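Long-range contacts in extracellular invertase (Aspergillus kawachii, PDB 5XH8), which probably cleaves sucrose and related beta-fructofuranosides and transfers the fructosyl group with high activity, consistent with formation of fructooligosaccharides such as 1-kestose: residues A96-S101 / L114-S119; E134-A139 / T167-P172. All blocks are in the same frame, centred on the assembly; numbering follows the deposited sequence.

Contact 1 (A96-S101 / L114-S119)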
ATOM      1  N   ALA A  96       0.618  10.107  -9.544  1.00 19.92           N
ATOM      2  CA  ALA A  96       1.886  10.616 -10.061  1.00 20.64           C
ATOM      3  C   ALA A  96       3.002   9.589 -10.001  1.00 19.80           C
ATOM      4  O   ALA A  96       2.949   8.622  -9.203  1.00 19.50           O
ATOM      5  CB  ALA A  96       2.292  11.885  -9.300  1.00 20.98           C
ATOM      6  N   VAL A  97       3.993   9.813 -10.858  1.00 19.56           N
ATOM      7  CA  VAL A  97       5.248   9.100 -10.832  1.00 19.98           C
ATOM      8  C   VAL A  97       6.292  10.091 -10.347  1.00 19.86           C
ATOM      9  O   VAL A  97       6.534  11.121 -11.001  1.00 19.53           O
ATOM     10  CB  VAL A  97       5.652   8.602 -12.224  1.00 20.54           C
ATOM     11  CG1 VAL A  97       7.111   8.095 -12.236  1.00 20.78           C
ATOM     12  CG2 VAL A  97       4.701   7.513 -12.684  1.00 21.63           C
ATOM     13  N   PHE A  98       6.902   9.779  -9.207  1.00 19.09           N
ATOM     14  CA  PHE A  98       7.997  10.580  -8.651  1.00 19.17           C
ATOM     15  C   PHE A  98       9.338   9.896  -8.975  1.00 19.67           C
ATOM     16  O   PHE A  98       9.392   8.914  -9.731  1.00 19.31           O
ATOM     17  CB  PHE A  98       7.768  10.798  -7.145  1.00 19.61           C
ATOM     18  CG  PHE A  98       6.814  11.940  -6.783  1.00 20.40           C
ATOM     19  CD1 PHE A  98       6.050  12.649  -7.745  1.00 20.88           C
ATOM     20  CD2 PHE A  98       6.647  12.276  -5.444  1.00 19.77           C
ATOM     21  CE1 PHE A  98       5.176  13.660  -7.346  1.00 21.94           C
ATOM     22  CE2 PHE A  98       5.771  13.291  -5.056  1.00 21.27           C
ATOM     23  CZ  PHE A  98       5.050  13.992  -6.001  1.00 21.02           C
ATOM     24  N   ASP A  99      10.429  10.430  -8.441  1.00 19.85           N
ATOM     25  CA  ASP A  99      11.762   9.992  -8.817  1.00 20.34           C
ATOM     26  C   ASP A  99      11.999   8.517  -8.475  1.00 20.29           C
ATOM     27  O   ASP A  99      11.439   7.997  -7.520  1.00 20.05           O
ATOM     28  CB  ASP A  99      12.839  10.820  -8.077  1.00 21.57           C
ATOM     29  CG  ASP A  99      12.883  12.286  -8.501  1.00 23.45           C
ATOM     30  OD1 ASP A  99      12.452  12.591  -9.637  1.00 25.23           O
ATOM     31  OD2 ASP A  99      13.362  13.122  -7.692  1.00 23.16           O
ATOM     32  N   GLY A 100      12.880   7.888  -9.240  1.00 19.36           N
ATOM     33  CA  GLY A 100      13.374   6.565  -8.942  1.00 20.64           C
ATOM     34  C   GLY A 100      14.785   6.394  -9.464  1.00 21.85           C
ATOM     35  O   GLY A 100      15.313   7.275 -10.190  1.00 21.54           O
ATOM     36  N   SER A 101      15.379   5.251  -9.117  1.00 20.66           N
ATOM     37  CA  SER A 101      16.694   4.892  -9.584  1.00 20.52           C
ATOM     38  C   SER A 101      16.708   3.440 -10.050  1.00 21.18           C
ATOM     39  O   SER A 101      15.782   2.655  -9.749  1.00 17.98           O
ATOM     40  CB  SER A 101      17.741   5.136  -8.486  1.00 21.60           C
ATOM     41  OG  SER A 101      17.391   4.479  -7.286  1.00 23.38           O
ATOM     42  N   LEU A 114      13.363   1.211  -9.211  1.00 20.22           N
ATOM     43  CA  LEU A 114      12.654   1.408  -7.960  1.00 20.45           C
ATOM     44  C   LEU A 114      12.302   2.899  -7.874  1.00 19.88           C
ATOM     45  O   LEU A 114      13.195   3.744  -7.881  1.00 20.29           O
ATOM     46  CB  LEU A 114      13.524   0.989  -6.767  1.00 20.75           C
ATOM     47  CG  LEU A 114      12.908   1.105  -5.372  1.00 21.48           C
ATOM     48  CD1 LEU A 114      11.695   0.212  -5.203  1.00 21.79           C
ATOM     49  CD2 LEU A 114      13.943   0.784  -4.306  1.00 22.67           C
ATOM     50  N   TYR A 115      11.016   3.217  -7.757  1.00 19.68           N
ATOM     51  CA  TYR A 115      10.555   4.603  -7.850  1.00 18.88           C
ATOM     52  C   TYR A 115       9.407   4.899  -6.915  1.00 19.08           C
ATOM     53  O   TYR A 115       8.708   3.975  -6.429  1.00 18.16           O
ATOM     54  CB  TYR A 115      10.137   4.919  -9.292  1.00 19.65           C
ATOM     55  CG  TYR A 115       8.799   4.326  -9.737  1.00 19.10           C
ATOM     56  CD1 TYR A 115       8.706   3.000 -10.156  1.00 19.23           C
ATOM     57  CD2 TYR A 115       7.642   5.091  -9.740  1.00 18.74           C
ATOM     58  CE1 TYR A 115       7.493   2.460 -10.556  1.00 19.92           C
ATOM     59  CE2 TYR A 115       6.421   4.551 -10.121  1.00 19.53           C
ATOM     60  CZ  TYR A 115       6.349   3.235 -10.533  1.00 19.13           C
ATOM     61  OH  TYR A 115       5.151   2.713 -10.945  1.00 18.71           O
ATOM     62  N   THR A 116       9.197   6.185  -6.668  1.00 17.80           N
ATOM     63  CA  THR A 116       8.100   6.597  -5.804  1.00 18.18           C
ATOM     64  C   THR A 116       6.807   6.689  -6.609  1.00 18.48           C
ATOM     65  O   THR A 116       6.657   7.550  -7.484  1.00 19.10           O
ATOM     66  CB  THR A 116       8.369   7.908  -5.060  1.00 18.48           C
ATOM     67  OG1 THR A 116       9.523   7.751  -4.221  1.00 20.01           O
ATOM     68  CG2 THR A 116       7.167   8.261  -4.168  1.00 18.00           C
ATOM     69  N   SER A 117       5.887   5.793  -6.266  1.00 18.79           N
ATOM     70  CA  SER A 117       4.547   5.706  -6.830  1.00 19.38           C
ATOM     71  C   SER A 117       3.587   6.521  -5.934  1.00 19.86           C
ATOM     72  O   SER A 117       3.513   6.274  -4.737  1.00 19.76           O
ATOM     73  CB  SER A 117       4.140   4.236  -6.936  1.00 19.23           C
ATOM     74  OG  SER A 117       4.528   3.473  -5.805  1.00 18.86           O
ATOM     75  N   VAL A 118       2.907   7.515  -6.516  1.00 19.23           N
ATOM     76  CA  VAL A 118       2.094   8.475  -5.774  1.00 19.15           C
ATOM     77  C   VAL A 118       0.575   8.225  -5.966  1.00 19.39           C
ATOM     78  O   VAL A 118       0.063   8.122  -7.100  1.00 18.86           O
ATOM     79  CB  VAL A 118       2.465   9.910  -6.144  1.00 19.51           C
ATOM     80  CG1 VAL A 118       1.564  10.940  -5.455  1.00 20.33           C
ATOM     81  CG2 VAL A 118       3.932  10.186  -5.820  1.00 20.29           C
ATOM     82  N   SER A 119      -0.125   8.105  -4.837  1.00 19.23           N
ATOM     83  CA  SER A 119      -1.570   7.844  -4.803  1.00 18.84           C
ATOM     84  C   SER A 119      -2.441   8.979  -4.237  1.00 19.72           C
ATOM     85  O   SER A 119      -3.671   8.940  -4.394  1.00 20.23           O
ATOM     86  CB  SER A 119      -1.831   6.581  -4.007  1.00 18.78           C
ATOM     87  OG  SER A 119      -1.180   5.474  -4.585  1.00 19.14           O
TER

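Contact 2 (E134-A139 / T167-P172)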
ATOM      1  N   GLU A 134       2.924   8.190  -0.681  1.00 20.78           N
ATOM      2  CA  GLU A 134       4.139   7.796  -1.360  1.00 20.28           C
ATOM      3  C   GLU A 134       4.529   6.347  -0.995  1.00 20.40           C
ATOM      4  O   GLU A 134       4.773   6.022   0.181  1.00 21.58           O
ATOM      5  CB  GLU A 134       5.272   8.759  -1.012  1.00 20.35           C
ATOM      6  CG  GLU A 134       4.985  10.224  -1.359  1.00 21.25           C
ATOM      7  CD  GLU A 134       5.984  11.168  -0.736  1.00 21.46           C
ATOM      8  OE1 GLU A 134       6.220  11.033   0.497  1.00 21.29           O
ATOM      9  OE2 GLU A 134       6.541  12.023  -1.473  1.00 21.28           O
ATOM     10  N   THR A 135       4.554   5.484  -2.004  1.00 19.22           N
ATOM     11  CA  THR A 135       5.033   4.115  -1.864  1.00 19.34           C
ATOM     12  C   THR A 135       6.195   3.942  -2.834  1.00 19.94           C
ATOM     13  O   THR A 135       6.447   4.803  -3.689  1.00 18.13           O
ATOM     14  CB  THR A 135       3.928   3.097  -2.148  1.00 19.69           C
ATOM     15  OG1 THR A 135       3.425   3.271  -3.472  1.00 19.32           O
ATOM     16  CG2 THR A 135       2.759   3.264  -1.176  1.00 20.23           C
ATOM     17  N   GLN A 136       6.940   2.856  -2.680  1.00 19.05           N
ATOM     18  CA  GLN A 136       8.044   2.575  -3.603  1.00 20.10           C
ATOM     19  C   GLN A 136       7.724   1.286  -4.356  1.00 20.12           C
ATOM     20  O   GLN A 136       7.457   0.241  -3.721  1.00 21.36           O
ATOM     21  CB  GLN A 136       9.396   2.504  -2.884  1.00 20.99           C
ATOM     22  CG  GLN A 136       9.527   3.411  -1.660  1.00 21.40           C
ATOM     23  CD  GLN A 136       9.321   4.876  -1.978  1.00 21.25           C
ATOM     24  OE1 GLN A 136       9.696   5.361  -3.052  1.00 21.38           O
ATOM     25  NE2 GLN A 136       8.732   5.601  -1.032  1.00 21.75           N
ATOM     26  N   SER A 137       7.743   1.374  -5.692  1.00 19.16           N
ATOM     27  CA  SER A 137       7.313   0.308  -6.590  1.00 19.07           C
ATOM     28  C   SER A 137       8.409  -0.043  -7.559  1.00 18.80           C
ATOM     29  O   SER A 137       9.356   0.744  -7.755  1.00 18.54           O
ATOM     30  CB  SER A 137       6.049   0.726  -7.351  1.00 19.29           C
ATOM     31  OG  SER A 137       4.945   0.828  -6.460  1.00 19.63           O
ATOM     32  N   LEU A 138       8.270  -1.215  -8.179  1.00 19.64           N
ATOM     33  CA  LEU A 138       9.232  -1.717  -9.168  1.00 19.72           C
ATOM     34  C   LEU A 138       8.677  -1.733 -10.579  1.00 19.79           C
ATOM     35  O   LEU A 138       7.491  -2.013 -10.801  1.00 18.57           O
ATOM     36  CB  LEU A 138       9.667  -3.155  -8.842  1.00 21.25           C
ATOM     37  CG  LEU A 138      10.489  -3.372  -7.564  1.00 22.27           C
ATOM     38  CD1 LEU A 138      10.744  -4.874  -7.417  1.00 23.14           C
ATOM     39  CD2 LEU A 138      11.800  -2.613  -7.579  1.00 22.83           C
ATOM     40  N   ALA A 139       9.568  -1.416 -11.520  1.00 18.55           N
ATOM     41  CA  ALA A 139       9.342  -1.603 -12.927  1.00 19.13           C
ATOM     42  C   ALA A 139      10.636  -2.121 -13.563  1.00 19.79           C
ATOM     43  O   ALA A 139      11.741  -1.930 -13.042  1.00 19.76           O
ATOM     44  CB  ALA A 139       8.903  -0.311 -13.596  1.00 19.05           C
ATOM     45  N   THR A 167       7.580  13.754   6.989  1.00 23.32           N
ATOM     46  CA  THR A 167       7.382  14.968   6.200  1.00 23.11           C
ATOM     47  C   THR A 167       7.301  14.663   4.701  1.00 23.20           C
ATOM     48  O   THR A 167       6.668  15.415   3.943  1.00 23.26           O
ATOM     49  CB  THR A 167       8.535  15.964   6.383  1.00 25.06           C
ATOM     50  OG1 THR A 167       9.796  15.288   6.281  1.00 24.36           O
ATOM     51  CG2 THR A 167       8.428  16.677   7.743  1.00 26.67           C
ATOM     52  N   ALA A 168       7.980  13.582   4.319  1.00 22.28           N
ATOM     53  CA  ALA A 168       8.178  13.122   2.963  1.00 22.56           C
ATOM     54  C   ALA A 168       8.821  11.756   3.052  1.00 23.30           C
ATOM     55  O   ALA A 168       9.518  11.445   4.041  1.00 22.45           O
ATOM     56  CB  ALA A 168       9.119  14.050   2.200  1.00 22.74           C
ATOM     57  N   PHE A 169       8.618  10.959   2.000  1.00 23.17           N
ATOM     58  CA  PHE A 169       9.141   9.604   1.926  1.00 23.29           C
ATOM     59  C   PHE A 169       9.280   9.157   0.463  1.00 21.68           C
ATOM     60  O   PHE A 169       8.453   8.404  -0.056  1.00 20.16           O
ATOM     61  CB  PHE A 169       8.226   8.678   2.722  1.00 24.06           C
ATOM     62  CG  PHE A 169       8.784   7.305   2.935  1.00 24.24           C
ATOM     63  CD1 PHE A 169       9.846   7.105   3.793  1.00 25.26           C
ATOM     64  CD2 PHE A 169       8.215   6.218   2.324  1.00 25.24           C
ATOM     65  CE1 PHE A 169      10.368   5.839   3.988  1.00 25.41           C
ATOM     66  CE2 PHE A 169       8.720   4.943   2.525  1.00 25.60           C
ATOM     67  CZ  PHE A 169       9.797   4.754   3.369  1.00 24.92           C
ATOM     68  N   ARG A 170      10.340   9.620  -0.201  1.00 20.79           N
ATOM     69  CA  ARG A 170      10.430   9.465  -1.650  1.00 21.17           C
ATOM     70  C   ARG A 170      11.850   9.486  -2.173  1.00 21.71           C
ATOM     71  O   ARG A 170      12.802   9.658  -1.397  1.00 20.63           O
ATOM     72  CB  ARG A 170       9.592  10.555  -2.328  1.00 20.48           C
ATOM     73  CG  ARG A 170       9.923  11.975  -1.916  1.00 20.59           C
ATOM     74  CD  ARG A 170       9.232  12.996  -2.839  1.00 20.71           C
ATOM     75  NE  ARG A 170       9.489  14.368  -2.397  1.00 21.29           N
ATOM     76  CZ  ARG A 170       8.797  15.045  -1.469  1.00 21.29           C
ATOM     77  NH1 ARG A 170       7.704  14.532  -0.887  1.00 20.84           N
ATOM     78  NH2 ARG A 170       9.189  16.286  -1.138  1.00 20.54           N
ATOM     79  N   ASP A 171      11.963   9.308  -3.489  1.00 21.30           N
ATOM     80  CA  ASP A 171      13.212   9.438  -4.246  1.00 21.02           C
ATOM     81  C   ASP A 171      14.211   8.326  -3.878  1.00 20.69           C
ATOM     82  O   ASP A 171      15.367   8.600  -3.562  1.00 20.86           O
ATOM     83  CB  ASP A 171      13.873  10.809  -4.050  1.00 22.05           C
ATOM     84  CG  ASP A 171      12.933  11.979  -4.247  1.00 22.57           C
ATOM     85  OD1 ASP A 171      11.940  11.852  -4.989  1.00 21.89           O
ATOM     86  OD2 ASP A 171      13.223  13.046  -3.628  1.00 22.10           O
ATOM     87  N   PRO A 172      13.775   7.070  -3.944  1.00 21.60           N
ATOM     88  CA  PRO A 172      14.682   5.993  -3.563  1.00 21.84           C
ATOM     89  C   PRO A 172      15.927   5.986  -4.448  1.00 22.23           C
ATOM     90  O   PRO A 172      15.817   6.122  -5.695  1.00 21.27           O
ATOM     91  CB  PRO A 172      13.837   4.732  -3.767  1.00 21.54           C
ATOM     92  CG  PRO A 172      12.810   5.129  -4.790  1.00 20.95           C
ATOM     93  CD  PRO A 172      12.482   6.537  -4.436  1.00 21.57           C
TER

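Contact 1 (A96-S101 / L114-S119)
Ala96 and Val118 form a hydrogen-bonded pair at one end of this antiparallel ladder, and Ser101 and Leu114 form another at the far end, the strand axes running 4.6 Å apart at 166°. Between them a beta bulge shifts the register: Thr116 receives Phe98 N on its carbonyl O at 2.8 Å and gives its own N to Asp99 O at 3.0 Å, so two residues of 96-101 face one of 114-119. Beyond the bulge the chains pinch together, with Gly100 CA only 3.6 Å from Tyr115 CA, the missing CB of the glycine letting Tyr115 CB and Leu114 O close in. The two strands make the hairpin that starts a four-stranded antiparallel sheet, one blade of the family 32 beta-propeller. Val118 CG2 stands almost over the middle of the Phe98 ring in a CH-pi contact, 3.5 Å from the centroid and 13° off the normal. It is placed there because CG2 lies anti to the carbonyl carbon while CG1, anti to the backbone N, comes beside Ala96 CB. On the other face, Val97 CG1 touches Tyr115 CD2 at 3.9 Å, the two side chains crossing at about a right angle; Tyr115 OH bonds to Asp93.

Contact 2 (E134-A139 / T167-P172)
Glu134 lays its carboxylate against the aliphatic part of Arg170, with OE2 3.2 Å from Arg170 CD, and uses both oxygens to hold segment 167-172. OE2 takes a nearly straight salt-bridge hydrogen bond from Arg170 NH1 at 2.8 Å (N-H...O angle 171°). The acceptor lies in the guanidinium plane, whereas the carboxylate itself is turned 59° away from that plane. OE1 receives the backbone N of Phe169, also at 2.8 Å but more bent, and is bonded in addition by Tyr129. The arginine reaches this site on a chain extended from CG to NE, and its NH2 forms a second salt bridge, to Glu248; bonds at both NH1 and NH2 should limit rotation of the guanidinium. No backbone ladder joins the segments, whose axes pass 6.6 Å apart: 134-139 belongs to one propeller blade and 167-172 lies on the first strand of the next, so the side chains of Glu134 and Gln136 reach across to the backbone of Phe169, and Glu134 also to the Arg170 side chain. Segment 167-172 carries Arg170-Asp171-Pro172, the RDP sequence motif of glycoside hydrolase family 32. Farther along, Gln136 bends at chi2 (-59°) and its NE2 bonds to Phe169 O at 3.0 Å, approaching from above the carbonyl plane. NE2 also passes 3.5 Å from Phe169 CD2, the amide steeply inclined to the ring. Gln136 OE1 meets Pro172 CD at 3.3 Å and is hydrogen-bonded to Thr116 OG1; together with the NE2 bond to Phe169 O this is consistent with the amide orientation modelled.

In the fold
Contacts 1 and 2 lie with their centres about 5 Å apart and share one blade, since strands 112-118 and 134-140 are neighbours in it; contact 2 then ties that blade to the next. Thr116 of contact 1 reaches into contact 2, its OG1 2.7 Å from Gln136 OE1 and 3.2 Å from Arg170 CA, and it also bonds to Asp171 N. On the opposite face of the sheet, Ser117 OG lies 2.6 Å from Thr135 OG1, a probable hydrogen bond. A glycerol, probably from the crystallisation liquor, touches both contacts, bonding to Asp99 N and Asp171 OD1. The carboxylates of Asp41, Asp99 and Asp171 lie close together here, consistent with the family's active-site pocket.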